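PDB 4OVD: peptidoglycan glycosyltransferase from Atopobium parvulum, which is a penicillin-binding protein, with a dimerisation domain and a transpeptidase domain of the penicillin-binding family. Local coordinates for residues A[295-300]-A[412-417]; A[302-307]-A[362-367]. All blocks are in the same frame, centred on the assembly; numbering follows the deposited sequence.

Contact 1 of 2, residues A[295-300]-A[412-417]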
ATOM      1  N   SER A 295       6.575  11.471  -5.640  1.00 35.23           N
ATOM      2  CA  SER A 295       7.823  10.843  -6.048  1.00 31.06           C
ATOM      3  C   SER A 295       7.971   9.355  -5.890  1.00 31.91           C
ATOM      4  O   SER A 295       8.750   8.735  -6.605  1.00 29.90           O
ATOM      5  CB  SER A 295       9.005  11.706  -5.543  1.00 36.00           C
ATOM      6  OG  SER A 295       8.818  12.001  -4.213  1.00 41.61           O
ATOM      7  N   VAL A 296       7.166   8.738  -5.026  1.00 29.37           N
ATOM      8  CA  VAL A 296       7.225   7.291  -4.908  1.00 33.81           C
ATOM      9  C   VAL A 296       6.770   6.657  -6.281  1.00 31.48           C
ATOM     10  O   VAL A 296       7.087   5.485  -6.638  1.00 34.31           O
ATOM     11  CB  VAL A 296       6.391   6.976  -3.628  1.00 39.51           C
ATOM     12  CG1 VAL A 296       4.912   6.865  -3.911  1.00 39.70           C
ATOM     13  CG2 VAL A 296       6.896   5.810  -2.878  1.00 45.01           C
ATOM     14  N   PHE A 297       6.101   7.433  -7.113  1.00 28.46           N
ATOM     15  CA  PHE A 297       5.639   6.930  -8.384  1.00 33.85           C
ATOM     16  C   PHE A 297       6.819   6.786  -9.411  1.00 34.20           C
ATOM     17  O   PHE A 297       6.661   6.126 -10.448  1.00 32.88           O
ATOM     18  CB  PHE A 297       4.662   7.922  -8.957  1.00 27.87           C
ATOM     19  CG  PHE A 297       3.704   7.341  -9.964  1.00 32.16           C
ATOM     20  CD1 PHE A 297       2.673   6.533  -9.525  1.00 31.58           C
ATOM     21  CD2 PHE A 297       3.871   7.555 -11.344  1.00 29.05           C
ATOM     22  CE1 PHE A 297       1.786   5.985 -10.436  1.00 38.21           C
ATOM     23  CE2 PHE A 297       3.033   6.968 -12.232  1.00 37.02           C
ATOM     24  CZ  PHE A 297       1.947   6.227 -11.781  1.00 32.08           C
ATOM     25  N   LYS A 298       7.977   7.411  -9.144  1.00 28.43           N
ATOM     26  CA  LYS A 298       9.050   7.422 -10.132  1.00 28.66           C
ATOM     27  C   LYS A 298       9.589   6.031 -10.464  1.00 30.87           C
ATOM     28  O   LYS A 298      10.212   5.855 -11.468  1.00 30.49           O
ATOM     29  CB  LYS A 298      10.164   8.321  -9.694  1.00 30.42           C
ATOM     30  CG  LYS A 298       9.701   9.741  -9.551  1.00 30.10           C
ATOM     31  CD  LYS A 298      10.823  10.631  -9.104  1.00 33.10           C
ATOM     32  CE  LYS A 298      10.279  12.005  -8.757  1.00 36.66           C
ATOM     33  NZ  LYS A 298      11.330  12.904  -8.321  1.00 38.16           N
ATOM     34  N   VAL A 299       9.351   5.060  -9.612  1.00 28.45           N
ATOM     35  CA  VAL A 299       9.756   3.672  -9.860  1.00 32.70           C
ATOM     36  C   VAL A 299       8.926   3.086 -11.019  1.00 33.57           C
ATOM     37  O   VAL A 299       9.410   2.267 -11.808  1.00 31.42           O
ATOM     38  CB  VAL A 299       9.555   2.909  -8.560  1.00 33.54           C
ATOM     39  CG1 VAL A 299       9.576   1.417  -8.818  1.00 39.80           C
ATOM     40  CG2 VAL A 299      10.650   3.338  -7.573  1.00 33.90           C
ATOM     41  N   ILE A 300       7.674   3.535 -11.121  1.00 29.79           N
ATOM     42  CA  ILE A 300       6.784   3.129 -12.215  1.00 32.79           C
ATOM     43  C   ILE A 300       7.260   3.755 -13.518  1.00 32.59           C
ATOM     44  O   ILE A 300       7.426   3.108 -14.519  1.00 28.28           O
ATOM     45  CB  ILE A 300       5.320   3.508 -11.848  1.00 29.82           C
ATOM     46  CG1 ILE A 300       4.939   2.588 -10.689  1.00 33.76           C
ATOM     47  CG2 ILE A 300       4.373   3.226 -12.955  1.00 29.50           C
ATOM     48  CD1 ILE A 300       3.825   3.044  -9.833  1.00 41.76           C
ATOM     49  N   GLN A 412       2.441  13.491 -10.295  1.00 32.14           N
ATOM     50  CA  GLN A 412       1.463  14.575 -10.166  1.00 34.73           C
ATOM     51  C   GLN A 412       0.441  14.439 -11.243  1.00 33.90           C
ATOM     52  O   GLN A 412       0.691  13.837 -12.279  1.00 33.17           O
ATOM     53  CB  GLN A 412       2.123  15.938 -10.155  1.00 37.22           C
ATOM     54  CG  GLN A 412       3.048  16.013  -8.909  1.00 38.62           C
ATOM     55  CD  GLN A 412       3.554  17.425  -8.580  1.00 41.82           C
ATOM     56  OE1 GLN A 412       3.105  18.408  -9.159  1.00 39.83           O
ATOM     57  NE2 GLN A 412       4.533  17.505  -7.690  1.00 44.57           N
ATOM     58  N   GLY A 413      -0.731  15.006 -10.997  1.00 34.86           N
ATOM     59  CA  GLY A 413      -1.837  14.946 -11.960  1.00 38.77           C
ATOM     60  C   GLY A 413      -2.702  13.686 -11.955  1.00 39.81           C
ATOM     61  O   GLY A 413      -3.419  13.433 -12.909  1.00 37.18           O
ATOM     62  N   LEU A 414      -2.574  12.864 -10.913  1.00 32.72           N
ATOM     63  CA  LEU A 414      -3.430  11.716 -10.691  1.00 35.39           C
ATOM     64  C   LEU A 414      -3.562  11.555  -9.196  1.00 32.64           C
ATOM     65  O   LEU A 414      -2.730  12.005  -8.459  1.00 34.09           O
ATOM     66  CB  LEU A 414      -2.870  10.407 -11.224  1.00 34.97           C
ATOM     67  CG  LEU A 414      -1.423   9.902 -11.159  1.00 41.65           C
ATOM     68  CD1 LEU A 414      -0.404  10.623 -10.356  1.00 36.73           C
ATOM     69  CD2 LEU A 414      -1.280   8.384 -11.100  1.00 41.65           C
ATOM     70  N   ALA A 415      -4.572  10.824  -8.776  1.00 31.59           N
ATOM     71  CA  ALA A 415      -4.790  10.598  -7.369  1.00 29.98           C
ATOM     72  C   ALA A 415      -5.248   9.174  -7.255  1.00 28.67           C
ATOM     73  O   ALA A 415      -6.300   8.748  -7.866  1.00 33.23           O
ATOM     74  CB  ALA A 415      -5.849  11.548  -6.877  1.00 29.39           C
ATOM     75  N   ILE A 416      -4.529   8.438  -6.412  1.00 27.46           N
ATOM     76  CA  ILE A 416      -4.775   7.035  -6.214  1.00 27.74           C
ATOM     77  C   ILE A 416      -4.515   6.635  -4.785  1.00 29.62           C
ATOM     78  O   ILE A 416      -3.816   7.324  -4.070  1.00 27.99           O
ATOM     79  CB  ILE A 416      -3.841   6.210  -7.128  1.00 28.34           C
ATOM     80  CG1 ILE A 416      -2.386   6.514  -6.802  1.00 31.27           C
ATOM     81  CG2 ILE A 416      -4.231   6.439  -8.580  1.00 31.71           C
ATOM     82  CD1 ILE A 416      -1.315   5.912  -7.726  1.00 35.49           C
ATOM     83  N   PRO A 417      -5.071   5.509  -4.372  1.00 31.14           N
ATOM     84  CA  PRO A 417      -4.781   5.024  -3.054  1.00 29.00           C
ATOM     85  C   PRO A 417      -3.404   4.441  -3.115  1.00 29.22           C
ATOM     86  O   PRO A 417      -3.031   3.874  -4.163  1.00 30.89           O
ATOM     87  CB  PRO A 417      -5.815   3.892  -2.857  1.00 33.70           C
ATOM     88  CG  PRO A 417      -6.163   3.459  -4.217  1.00 34.73           C
ATOM     89  CD  PRO A 417      -6.051   4.661  -5.082  1.00 34.86           C
TER
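Phe297 supplies the largest share of the surface buried here, and it meets Leu414 and Ile416 from the loop that leads into helix 418-429. The Leu414 side chain comes from the direction opposite to the phenyl group. Its CD2 methyl sits against two ring carbons at once, 3.9 Å from Phe297 CZ and also 3.9 Å from Phe297 CE1. Ile416 crosses the phenylalanine side chain at about a right angle, and its CD1 ends 4.1 Å from Phe297 CE1. Both methyls approach the ring obliquely. In Ile416 a chi1 of 60° sets CG1 between the backbone N and the carbonyl carbon, and the extended chain beyond it carries CD1 to the ring. Leu414 has a nearly eclipsed second torsion (chi2 9°), an unfavourable conformation that is consistent with local strain.

Phe297 is one of the two variable residues of the SxxK signature of penicillin-binding proteins, here Ser295 to Lys298. Ser295 OG bonds to the backbone N of Thr493, while Lys298 NZ bonds to Ser351 OG and Asn353 OD1, the polar residues of the SxN motif. The phenyl group points instead toward the loop 412-417, where it meets apolar side chains. Ile300, three residues on, places CB over the ring centre, 4.1 Å above its plane. Ile373 of helix 366-375 also touches the ring. The opposing loop is tied down by its backbone: Ala415 pairs with Ile393, Ile416 with Tyr291, and Gly413 N bonds to Glu292 OE2.

Contact 2 of 2, residues A[302-307]-A[362-367]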
ATOM      1  N   THR A 302      10.232   4.848 -14.296  1.00 26.54           N
ATOM      2  CA  THR A 302      11.506   4.305 -14.802  1.00 27.75           C
ATOM      3  C   THR A 302      11.333   2.882 -15.258  1.00 28.56           C
ATOM      4  O   THR A 302      11.987   2.455 -16.225  1.00 31.56           O
ATOM      5  CB  THR A 302      12.623   4.436 -13.753  1.00 31.47           C
ATOM      6  OG1 THR A 302      12.113   3.949 -12.513  1.00 31.60           O
ATOM      7  CG2 THR A 302      12.915   5.874 -13.453  1.00 33.67           C
ATOM      8  N   SER A 303      10.521   2.110 -14.548  1.00 29.82           N
ATOM      9  CA  SER A 303      10.239   0.753 -15.011  1.00 32.74           C
ATOM     10  C   SER A 303       9.681   0.707 -16.442  1.00 35.25           C
ATOM     11  O   SER A 303      10.078  -0.128 -17.259  1.00 31.89           O
ATOM     12  CB  SER A 303       9.241   0.092 -14.097  1.00 34.99           C
ATOM     13  OG  SER A 303       9.883  -0.070 -12.866  1.00 35.49           O
ATOM     14  N   ILE A 304       8.745   1.581 -16.746  1.00 30.64           N
ATOM     15  CA  ILE A 304       8.162   1.629 -18.062  1.00 34.58           C
ATOM     16  C   ILE A 304       9.178   1.911 -19.174  1.00 34.69           C
ATOM     17  O   ILE A 304       9.140   1.249 -20.201  1.00 35.42           O
ATOM     18  CB  ILE A 304       7.030   2.673 -18.088  1.00 33.29           C
ATOM     19  CG1 ILE A 304       5.875   2.203 -17.231  1.00 31.15           C
ATOM     20  CG2 ILE A 304       6.513   2.878 -19.501  1.00 36.62           C
ATOM     21  CD1 ILE A 304       4.866   3.349 -16.987  1.00 34.56           C
ATOM     22  N   GLY A 305      10.076   2.878 -18.946  1.00 33.84           N
ATOM     23  CA  GLY A 305      11.090   3.216 -19.879  1.00 34.56           C
ATOM     24  C   GLY A 305      12.066   2.082 -20.095  1.00 33.71           C
ATOM     25  O   GLY A 305      12.372   1.665 -21.227  1.00 37.72           O
ATOM     26  N   VAL A 306      12.489   1.516 -19.001  1.00 32.22           N
ATOM     27  CA  VAL A 306      13.459   0.451 -19.053  1.00 33.20           C
ATOM     28  C   VAL A 306      12.837  -0.765 -19.705  1.00 33.82           C
ATOM     29  O   VAL A 306      13.411  -1.398 -20.585  1.00 37.46           O
ATOM     30  CB  VAL A 306      13.937   0.108 -17.636  1.00 33.13           C
ATOM     31  CG1 VAL A 306      14.746  -1.204 -17.660  1.00 40.43           C
ATOM     32  CG2 VAL A 306      14.782   1.236 -17.063  1.00 33.00           C
ATOM     33  N   ASP A 307      11.614  -1.080 -19.319  1.00 33.17           N
ATOM     34  CA  ASP A 307      10.994  -2.257 -19.878  1.00 35.42           C
ATOM     35  C   ASP A 307      10.734  -2.037 -21.336  1.00 39.87           C
ATOM     36  O   ASP A 307      10.592  -2.975 -22.064  1.00 36.68           O
ATOM     37  CB  ASP A 307       9.694  -2.639 -19.185  1.00 39.41           C
ATOM     38  CG  ASP A 307       9.397  -4.152 -19.370  1.00 47.30           C
ATOM     39  OD1 ASP A 307      10.287  -5.028 -19.041  1.00 44.10           O
ATOM     40  OD2 ASP A 307       8.292  -4.433 -19.851  1.00 48.62           O
ATOM     41  N   GLN A 362      10.577  13.229 -23.589  1.00 39.33           N
ATOM     42  CA  GLN A 362      11.500  13.058 -24.700  1.00 40.25           C
ATOM     43  C   GLN A 362      11.749  11.626 -25.101  1.00 42.70           C
ATOM     44  O   GLN A 362      12.147  11.380 -26.219  1.00 41.94           O
ATOM     45  CB  GLN A 362      12.846  13.653 -24.315  1.00 40.94           C
ATOM     46  CG  GLN A 362      12.752  15.126 -23.930  1.00 52.48           C
ATOM     47  CD  GLN A 362      12.321  15.995 -25.101  1.00 60.44           C
ATOM     48  OE1 GLN A 362      11.388  16.793 -25.006  1.00 70.38           O
ATOM     49  NE2 GLN A 362      12.933  15.762 -26.233  1.00 61.58           N
ATOM     50  N   LEU A 363      11.577  10.675 -24.192  1.00 37.68           N
ATOM     51  CA  LEU A 363      11.894   9.302 -24.532  1.00 41.63           C
ATOM     52  C   LEU A 363      10.710   8.362 -24.507  1.00 41.88           C
ATOM     53  O   LEU A 363      10.586   7.571 -25.409  1.00 37.08           O
ATOM     54  CB  LEU A 363      12.924   8.766 -23.558  1.00 42.01           C
ATOM     55  CG  LEU A 363      14.202   9.627 -23.524  1.00 50.10           C
ATOM     56  CD1 LEU A 363      15.130   9.126 -22.455  1.00 48.36           C
ATOM     57  CD2 LEU A 363      14.875   9.556 -24.890  1.00 55.66           C
ATOM     58  N   ILE A 364       9.881   8.398 -23.454  1.00 35.51           N
ATOM     59  CA  ILE A 364       8.795   7.409 -23.365  1.00 36.74           C
ATOM     60  C   ILE A 364       7.661   7.786 -24.273  1.00 35.44           C
ATOM     61  O   ILE A 364       7.233   6.973 -25.111  1.00 36.13           O
ATOM     62  CB  ILE A 364       8.313   7.205 -21.928  1.00 36.67           C
ATOM     63  CG1 ILE A 364       9.531   6.974 -20.991  1.00 36.45           C
ATOM     64  CG2 ILE A 364       7.275   6.081 -21.844  1.00 34.49           C
ATOM     65  CD1 ILE A 364       9.184   6.951 -19.509  1.00 36.14           C
ATOM     66  N   GLY A 365       7.129   8.989 -24.118  1.00 34.09           N
ATOM     67  CA  GLY A 365       6.026   9.379 -24.974  1.00 33.44           C
ATOM     68  C   GLY A 365       4.796   9.017 -24.173  1.00 42.34           C
ATOM     69  O   GLY A 365       4.800   8.059 -23.392  1.00 39.35           O
ATOM     70  N   ASP A 366       3.713   9.746 -24.406  1.00 39.05           N
ATOM     71  CA  ASP A 366       2.484   9.551 -23.647  1.00 45.93           C
ATOM     72  C   ASP A 366       1.849   8.204 -23.866  1.00 42.89           C
ATOM     73  O   ASP A 366       1.358   7.598 -22.951  1.00 39.63           O
ATOM     74  CB  ASP A 366       1.480  10.652 -24.039  1.00 43.62           C
ATOM     75  CG  ASP A 366       1.875  11.992 -23.438  1.00 53.65           C
ATOM     76  OD1 ASP A 366       2.816  12.021 -22.573  1.00 47.86           O
ATOM     77  OD2 ASP A 366       1.217  12.985 -23.779  1.00 49.30           O
ATOM     78  N   LYS A 367       1.849   7.764 -25.100  1.00 38.69           N
ATOM     79  CA  LYS A 367       1.252   6.475 -25.433  1.00 42.17           C
ATOM     80  C   LYS A 367       1.863   5.314 -24.667  1.00 42.66           C
ATOM     81  O   LYS A 367       1.111   4.524 -24.082  1.00 40.05           O
ATOM     82  CB  LYS A 367       1.360   6.213 -26.939  1.00 45.70           C
ATOM     83  CG  LYS A 367       0.817   4.842 -27.335  1.00 49.54           C
ATOM     84  CD  LYS A 367       0.589   4.762 -28.840  1.00 55.42           C
ATOM     85  CE  LYS A 367       0.291   3.331 -29.218  1.00 60.60           C
ATOM     86  NZ  LYS A 367      -0.045   3.293 -30.639  1.00 74.17           N
TER
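Ile364 lies across Ile304 at about a right angle, and its side chain also reaches the backbone of Gly305. The contact lies in the transpeptidase domain of a penicillin-binding protein, a fold shared with serine beta-lactamases. It joins helix 298-307, which follows on from the SxxK motif, to the last turn of helix 353-364. The two isoleucines meet through their short branches: Ile304 CG2 is 4.0 Å from Ile364 CG2. In each residue this methyl is anti to its own backbone N. The longer branch of Ile364 goes elsewhere. Its chi1 of -49° turns CG1 beside the backbone N, and the extended chain then lays CD1 against the glycine.

Gly305 has no side chain, and here the helices come close: its CA is 5.9 Å from the CA of Ile364. No hydrogen bond crosses the contact; its side chains are apolar and the three touching residues are buried. Around it, Ile304 also packs on Ile373 and Ile364 on Phe369, both from helix 366-375.

The chain turns sharply straight after Ile364. A wider pi-type turn covers 362-364, and Gly365 then leaves helical geometry with a positive phi of 94°. Gly365 is also the N-cap position of the next helix. Ile364 O accepts a hydrogen bond from Arg368 NE. At the tip of its longer branch, Ile364 CD1 stands 4.2 Å from Gly305 N.

In the fold
Contacts 1 and 2 use successive parts of one chain segment, 295-300 and 302-307, and so both bear on helix 298-307. Their centres are about 15 Å apart; apart from being neighbours in sequence, the segments of one contact do not meet those of the other. Contact 1 lies nearer the middle of the chain, its centre about 12 Å from the chain centre against about 24 Å for contact 2; both are buried. Its segment 295-300 contains the SxxK motif and lies beside the SxN motif (Ser351 to Asn353) and the KTG motif that begins at Lys490; together these mark the probable active site. Ile373 of helix 366-375 bridges the two regions, touching Phe297, Ile300 and Ile304.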